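Local coordinates for protein caprin-2 (Danio rerio, PDB 4OUS) that probably takes part in canonical Wnt signalling through its C1q domain, a jelly-roll module of the C1q/TNF clan that assembles here as a trimer, at residues 51-56 / 100-105; 70-75 / 106-111. The protein carries 1 engineered substitution. One frame throughout, in Å; residues are numbered along the deposited sequence.

Contacts 1 and 2 lie in the two facing antiparallel sheets of the C1q jelly-roll sandwich, their centres about 11 Å apart. Contact 1 (51-56 with 100-105) joins strands 51-60 and 93-102 of one sheet; contact 2 (70-75 with 106-111) joins strands 68-74 and 107-114 of the other. Along the chain the segments alternate, in the order 51-56, 70-75, 100-105, 106-111, so the chain passes from one sheet to the other between successive segments and the two pairings interlock in one sandwich. Between the sheets, Phe55 and Leu102 of contact 1 pack on Leu72, Arg74 and Val108 of contact 2, and both contacts also touch the second subunit of the trimer.

Contact 1. Residues 51-56 / 100-105; sequences GAYVFI and LQLFQG
Leu102 lays its CD1 methyl against the ring of Tyr53, 3.6 Å from Tyr53 CD2, the two side chains crossing at about a right angle. They stand on the core-facing side of a jelly-roll sheet, where strand 51-60 pairs antiparallel with strand 93-102, an outermost strand of the sheet within this chain; the directions of the short segments 51-56 and 100-102 make 134°. With CG anti to its carbonyl carbon (chi1 -58°), Leu102 brings this methyl between the rings of Tyr53 and Phe55, meeting the latter at its edge, in plane, with Leu102 CD1 3.9 Å from Phe55 CZ. Leu100 adds its CD1 to Phe55 CD1 at 4.1 Å. The far end of Tyr53 is tied down by a hydrogen bond from OH to the carbonyl of Ala49, while Val108 of the opposite sheet touches both Phe55 and Leu102. On the other face, Ala52 and Gln101 form a non-hydrogen-bonded pair that packs on Leu34 and Thr32 of the second subunit. Two hydrogen-bonded pairs flank it, Gly51 with Leu102 and Tyr53 with Leu100, each closed by two backbone bonds. Between them the CA of Ala52 makes a CH...O contact with Leu100 O at 3.3 Å.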
loop_
_atom_site.group_PDB
_atom_site.type_symbol
_atom_site.label_atom_id
_atom_site.label_comp_id
_atom_site.label_asym_id
_atom_site.label_seq_id
_atom_site.Cartn_x
_atom_site.Cartn_y
_atom_site.Cartn_z
ATOM N N GLY A 51 -17.361 -2.044 13.532
ATOM C CA GLY A 51 -17.130 -2.824 12.335
ATOM C C GLY A 51 -15.659 -2.930 11.999
ATOM O O GLY A 51 -14.805 -2.460 12.750
ATOM N N ALA A 52 -15.370 -3.560 10.864
ATOM C CA ALA A 52 -14.006 -3.728 10.383
ATOM C C ALA A 52 -13.715 -2.646 9.354
ATOM O O ALA A 52 -14.515 -2.421 8.443
ATOM C CB ALA A 52 -13.808 -5.107 9.783
ATOM N N TYR A 53 -12.569 -1.991 9.516
ATOM C CA TYR A 53 -12.146 -0.867 8.688
ATOM C C TYR A 53 -10.742 -1.104 8.146
ATOM O O TYR A 53 -9.896 -1.658 8.848
ATOM C CB TYR A 53 -12.170 0.435 9.501
ATOM C CG TYR A 53 -13.556 0.906 9.892
ATOM C CD1 TYR A 53 -14.156 1.968 9.232
ATOM C CD2 TYR A 53 -14.269 0.291 10.919
ATOM C CE1 TYR A 53 -15.422 2.410 9.575
ATOM C CE2 TYR A 53 -15.545 0.724 11.268
ATOM C CZ TYR A 53 -16.116 1.789 10.590
ATOM O OH TYR A 53 -17.376 2.244 10.909
ATOM N N VAL A 54 -10.496 -0.664 6.918
ATOM C CA VAL A 54 -9.193 -0.756 6.274
ATOM C C VAL A 54 -8.547 0.621 6.265
ATOM O O VAL A 54 -9.207 1.601 5.928
ATOM C CB VAL A 54 -9.333 -1.269 4.830
ATOM C CG1 VAL A 54 -7.982 -1.314 4.134
ATOM C CG2 VAL A 54 -10.008 -2.629 4.808
ATOM N N PHE A 55 -7.265 0.685 6.629
ATOM C CA PHE A 55 -6.482 1.922 6.580
ATOM C C PHE A 55 -5.220 1.717 5.770
ATOM O O PHE A 55 -4.620 0.647 5.823
ATOM C CB PHE A 55 -6.116 2.390 7.988
ATOM C CG PHE A 55 -7.308 2.705 8.815
ATOM C CD1 PHE A 55 -7.871 1.738 9.636
ATOM C CD2 PHE A 55 -7.923 3.940 8.717
ATOM C CE1 PHE A 55 -9.012 2.006 10.365
ATOM C CE2 PHE A 55 -9.059 4.214 9.442
ATOM C CZ PHE A 55 -9.609 3.246 10.268
ATOM N N ILE A 56 -4.812 2.747 5.036
ATOM C CA ILE A 56 -3.581 2.733 4.255
ATOM C C ILE A 56 -2.933 4.112 4.387
ATOM O O ILE A 56 -3.639 5.131 4.411
ATOM C CB ILE A 56 -3.840 2.421 2.752
ATOM C CG1 ILE A 56 -4.771 1.222 2.560
ATOM C CG2 ILE A 56 -2.525 2.229 2.004
ATOM C CD1 ILE A 56 -5.140 0.961 1.109
ATOM N N LEU A 100 -8.637 -3.224 10.855
ATOM C CA LEU A 100 -8.887 -3.128 12.286
ATOM C C LEU A 100 -10.352 -3.281 12.625
ATOM O O LEU A 100 -11.221 -2.758 11.928
ATOM C CB LEU A 100 -8.414 -1.783 12.828
ATOM C CG LEU A 100 -6.952 -1.402 12.608
ATOM C CD1 LEU A 100 -6.700 -0.020 13.184
ATOM C CD2 LEU A 100 -6.012 -2.427 13.225
ATOM N N GLN A 101 -10.610 -3.978 13.727
ATOM C CA GLN A 101 -11.926 -4.025 14.336
ATOM C C GLN A 101 -12.087 -2.795 15.213
ATOM O O GLN A 101 -11.377 -2.651 16.208
ATOM C CB GLN A 101 -12.090 -5.298 15.166
ATOM C CG GLN A 101 -13.415 -5.401 15.894
ATOM C CD GLN A 101 -14.575 -5.594 14.945
ATOM O OE1 GLN A 101 -14.532 -6.448 14.058
ATOM N NE2 GLN A 101 -15.621 -4.796 15.119
ATOM N N LEU A 102 -13.011 -1.913 14.851
ATOM C CA LEU A 102 -13.240 -0.691 15.611
ATOM C C LEU A 102 -14.594 -0.725 16.292
ATOM O O LEU A 102 -15.524 -1.379 15.823
ATOM C CB LEU A 102 -13.163 0.541 14.712
ATOM C CG LEU A 102 -11.861 0.772 13.950
ATOM C CD1 LEU A 102 -11.983 2.043 13.130
ATOM C CD2 LEU A 102 -10.673 0.847 14.890
ATOM N N PHE A 103 -14.689 0.002 17.398
ATOM C CA PHE A 103 -15.954 0.244 18.070
ATOM C C PHE A 103 -16.348 1.684 17.860
ATOM O O PHE A 103 -15.481 2.549 17.733
ATOM C CB PHE A 103 -15.847 -0.066 19.555
ATOM C CG PHE A 103 -15.611 -1.507 19.839
ATOM C CD1 PHE A 103 -16.677 -2.348 20.110
ATOM C CD2 PHE A 103 -14.330 -2.033 19.817
ATOM C CE1 PHE A 103 -16.470 -3.689 20.366
ATOM C CE2 PHE A 103 -14.115 -3.372 20.073
ATOM C CZ PHE A 103 -15.187 -4.202 20.347
ATOM N N GLN A 104 -17.650 1.944 17.818
ATOM C CA GLN A 104 -18.131 3.304 17.645
ATOM C C GLN A 104 -17.445 4.233 18.640
ATOM O O GLN A 104 -17.373 3.943 19.836
ATOM C CB GLN A 104 -19.649 3.370 17.804
ATOM C CG GLN A 104 -20.211 4.756 17.532
ATOM C CD GLN A 104 -21.722 4.801 17.585
ATOM O OE1 GLN A 104 -22.385 3.765 17.606
ATOM N NE2 GLN A 104 -22.276 6.009 17.601
ATOM N N GLY A 105 -16.911 5.334 18.130
ATOM C CA GLY A 105 -16.228 6.303 18.967
ATOM C C GLY A 105 -14.715 6.166 18.975
ATOM O O GLY A 105 -14.016 7.114 19.332
#

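Contact 2. Residues 70-75 / 106-111; sequences INLMRN and DQVWLR
In the second sheet of the C1q jelly roll, strands 68-74 and 107-114 run antiparallel, with two unlike faces. On the face turned to the core, Leu72 CD1 sits 3.6 Å from both Val108 CG1 and Leu110 CD2, and Phe57 of the opposite sheet packs on the two leucines. The other face carries Met73 over the Trp109 indole. Met73 CB lies over the five-membered ring in a CH-pi contact, 3.5 Å from its centroid, and the bent chain carries SD above the six-membered ring in a more distant Met-aromatic contact. Trp109 CG stands between its backbone N and carbonyl carbon (chi1 52°), laying the indole across the strand pair and aiming NE1 at Asn75 O, 2.9 Å away; that bond uses a lone pair in the carbonyl plane. Arg44 makes a cation-pi contact with the same indole. Beyond Met73, Arg111 grips Asn71 side-on: NE and NH2 each donate to OD1 at 2.9 Å. OD1 lies in the guanidinium plane, but the amide is turned 69° from it and both nitrogens come from one face of the amide. Met73 SD lies over one face of this guanidinium, offset toward its rim, and Trp122 of the second subunit packs on Asn71 and Arg111. At the other end, Asn75 OD1 accepts from Gln107 N at 2.9 Å while its ND2 donates to Asp106 OD1 from above the carboxylate plane. Asp106 OD2 also accepts from Phe103 N, and a water links it to Arg74 NE; Arg74 has its salt bridge with Glu77. With both ends engaged, the Asn75 amide is held in one orientation, since a flip would set like against like; Arg74 NE stays 4.3 Å from Asp106 OD2, beyond a salt bridge, so their attraction is probably modest.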
loop_
_atom_site.group_PDB
_atom_site.type_symbol
_atom_site.label_atom_id
_atom_site.label_comp_id
_atom_site.label_asym_id
_atom_site.label_seq_id
_atom_site.Cartn_x
_atom_site.Cartn_y
_atom_site.Cartn_z
ATOM N N ILE A 70 6.558 6.595 11.587
ATOM C CA ILE A 70 5.123 6.846 11.633
ATOM C C ILE A 70 4.436 5.711 12.374
ATOM O O ILE A 70 4.753 4.541 12.135
ATOM C CB ILE A 70 4.517 6.931 10.210
ATOM C CG1 ILE A 70 5.214 7.988 9.353
ATOM C CG2 ILE A 70 3.019 7.173 10.266
ATOM C CD1 ILE A 70 4.996 9.401 9.822
ATOM N N ASN A 71 3.485 6.041 13.249
ATOM C CA ASN A 71 2.622 5.031 13.857
ATOM C C ASN A 71 1.175 5.241 13.435
ATOM O O ASN A 71 0.665 6.365 13.509
ATOM C CB ASN A 71 2.662 5.072 15.391
ATOM C CG ASN A 71 4.062 5.124 15.954
ATOM O OD1 ASN A 71 4.459 6.131 16.553
ATOM N ND2 ASN A 71 4.812 4.037 15.797
ATOM N N LEU A 72 0.500 4.161 13.049
ATOM C CA LEU A 72 -0.954 4.168 12.944
ATOM C C LEU A 72 -1.510 3.855 14.328
ATOM O O LEU A 72 -1.245 2.784 14.881
ATOM C CB LEU A 72 -1.446 3.144 11.925
ATOM C CG LEU A 72 -2.967 3.045 11.770
ATOM C CD1 LEU A 72 -3.545 4.238 11.033
ATOM C CD2 LEU A 72 -3.375 1.728 11.097
ATOM N N MET A 73 -2.235 4.813 14.886
ATOM C CA MET A 73 -2.771 4.751 16.237
ATOM C C MET A 73 -4.246 4.418 16.224
ATOM O O MET A 73 -4.988 4.910 15.371
ATOM C CB MET A 73 -2.588 6.094 16.943
ATOM C CG MET A 73 -1.182 6.667 16.884
ATOM S SD MET A 73 0.034 5.691 17.804
ATOM C CE MET A 73 -0.579 5.882 19.474
ATOM N N ARG A 74 -4.679 3.609 17.184
ATOM C CA ARG A 74 -6.096 3.487 17.486
ATOM C C ARG A 74 -6.241 3.889 18.946
ATOM O O ARG A 74 -5.693 3.234 19.841
ATOM C CB ARG A 74 -6.619 2.071 17.229
ATOM C CG ARG A 74 -8.126 1.929 17.391
ATOM C CD ARG A 74 -8.534 1.557 18.811
ATOM N NE ARG A 74 -8.277 0.155 19.124
ATOM C CZ ARG A 74 -7.340 -0.283 19.958
ATOM N NH1 ARG A 74 -7.228 -1.587 20.174
ATOM N NH2 ARG A 74 -6.519 0.560 20.571
ATOM N N ASN A 75 -6.961 4.983 19.169
ATOM C CA ASN A 75 -6.993 5.657 20.466
ATOM C C ASN A 75 -5.545 5.948 20.889
ATOM O O ASN A 75 -4.875 6.715 20.197
ATOM C CB ASN A 75 -7.808 4.844 21.478
ATOM C CG ASN A 75 -9.263 4.711 21.041
ATOM O OD1 ASN A 75 -9.772 5.561 20.306
ATOM N ND2 ASN A 75 -9.928 3.649 21.476
ATOM N N ASP A 106 -14.198 4.994 18.601
ATOM C CA ASP A 106 -12.754 4.824 18.461
ATOM C C ASP A 106 -12.192 5.835 17.473
ATOM O O ASP A 106 -12.856 6.208 16.499
ATOM C CB ASP A 106 -12.395 3.419 17.974
ATOM C CG ASP A 106 -12.485 2.369 19.057
ATOM O OD1 ASP A 106 -12.620 2.726 20.247
ATOM O OD2 ASP A 106 -12.399 1.174 18.702
ATOM N N GLN A 107 -10.959 6.261 17.709
ATOM C CA GLN A 107 -10.304 7.178 16.789
ATOM C C GLN A 107 -9.027 6.585 16.222
ATOM O O GLN A 107 -8.244 5.959 16.940
ATOM C CB GLN A 107 -10.033 8.504 17.487
ATOM C CG GLN A 107 -11.324 9.252 17.791
ATOM C CD GLN A 107 -11.091 10.620 18.381
ATOM O OE1 GLN A 107 -10.222 10.796 19.233
ATOM N NE2 GLN A 107 -11.867 11.599 17.935
ATOM N N VAL A 108 -8.837 6.761 14.921
ATOM C CA VAL A 108 -7.668 6.238 14.239
ATOM C C VAL A 108 -6.948 7.423 13.601
ATOM O O VAL A 108 -7.586 8.297 13.002
ATOM C CB VAL A 108 -8.057 5.173 13.193
ATOM C CG1 VAL A 108 -6.838 4.701 12.419
ATOM C CG2 VAL A 108 -8.749 3.994 13.873
ATOM N N TRP A 109 -5.631 7.474 13.762
ATOM C CA TRP A 109 -4.860 8.645 13.376
ATOM C C TRP A 109 -3.406 8.252 13.183
ATOM O O TRP A 109 -2.990 7.172 13.611
ATOM C CB TRP A 109 -4.995 9.756 14.430
ATOM C CG TRP A 109 -4.704 9.345 15.857
ATOM C CD1 TRP A 109 -5.504 8.587 16.673
ATOM C CD2 TRP A 109 -3.552 9.696 16.636
ATOM N NE1 TRP A 109 -4.916 8.444 17.904
ATOM C CE2 TRP A 109 -3.718 9.114 17.908
ATOM C CE3 TRP A 109 -2.399 10.445 16.378
ATOM C CZ2 TRP A 109 -2.770 9.254 18.922
ATOM C CZ3 TRP A 109 -1.462 10.591 17.388
ATOM C CH2 TRP A 109 -1.653 9.995 18.644
ATOM N N LEU A 110 -2.645 9.109 12.510
ATOM C CA LEU A 110 -1.222 8.881 12.323
ATOM C C LEU A 110 -0.411 9.779 13.238
ATOM O O LEU A 110 -0.679 10.980 13.363
ATOM C CB LEU A 110 -0.803 9.126 10.879
ATOM C CG LEU A 110 -1.450 8.244 9.814
ATOM C CD1 LEU A 110 -0.922 8.622 8.441
ATOM C CD2 LEU A 110 -1.218 6.775 10.077
ATOM N N ARG A 111 0.588 9.179 13.869
ATOM C CA ARG A 111 1.519 9.876 14.734
ATOM C C ARG A 111 2.880 9.992 14.059
ATOM O O ARG A 111 3.435 8.995 13.579
ATOM C CB ARG A 111 1.665 9.144 16.070
ATOM C CG ARG A 111 2.537 9.882 17.068
ATOM C CD ARG A 111 2.508 9.226 18.426
ATOM N NE ARG A 111 3.243 7.970 18.432
ATOM C CZ ARG A 111 3.490 7.274 19.537
ATOM N NH1 ARG A 111 3.048 7.715 20.709
ATOM N NH2 ARG A 111 4.179 6.144 19.474
HETATM O O HOH W 1 -10.882 -0.948 18.440
#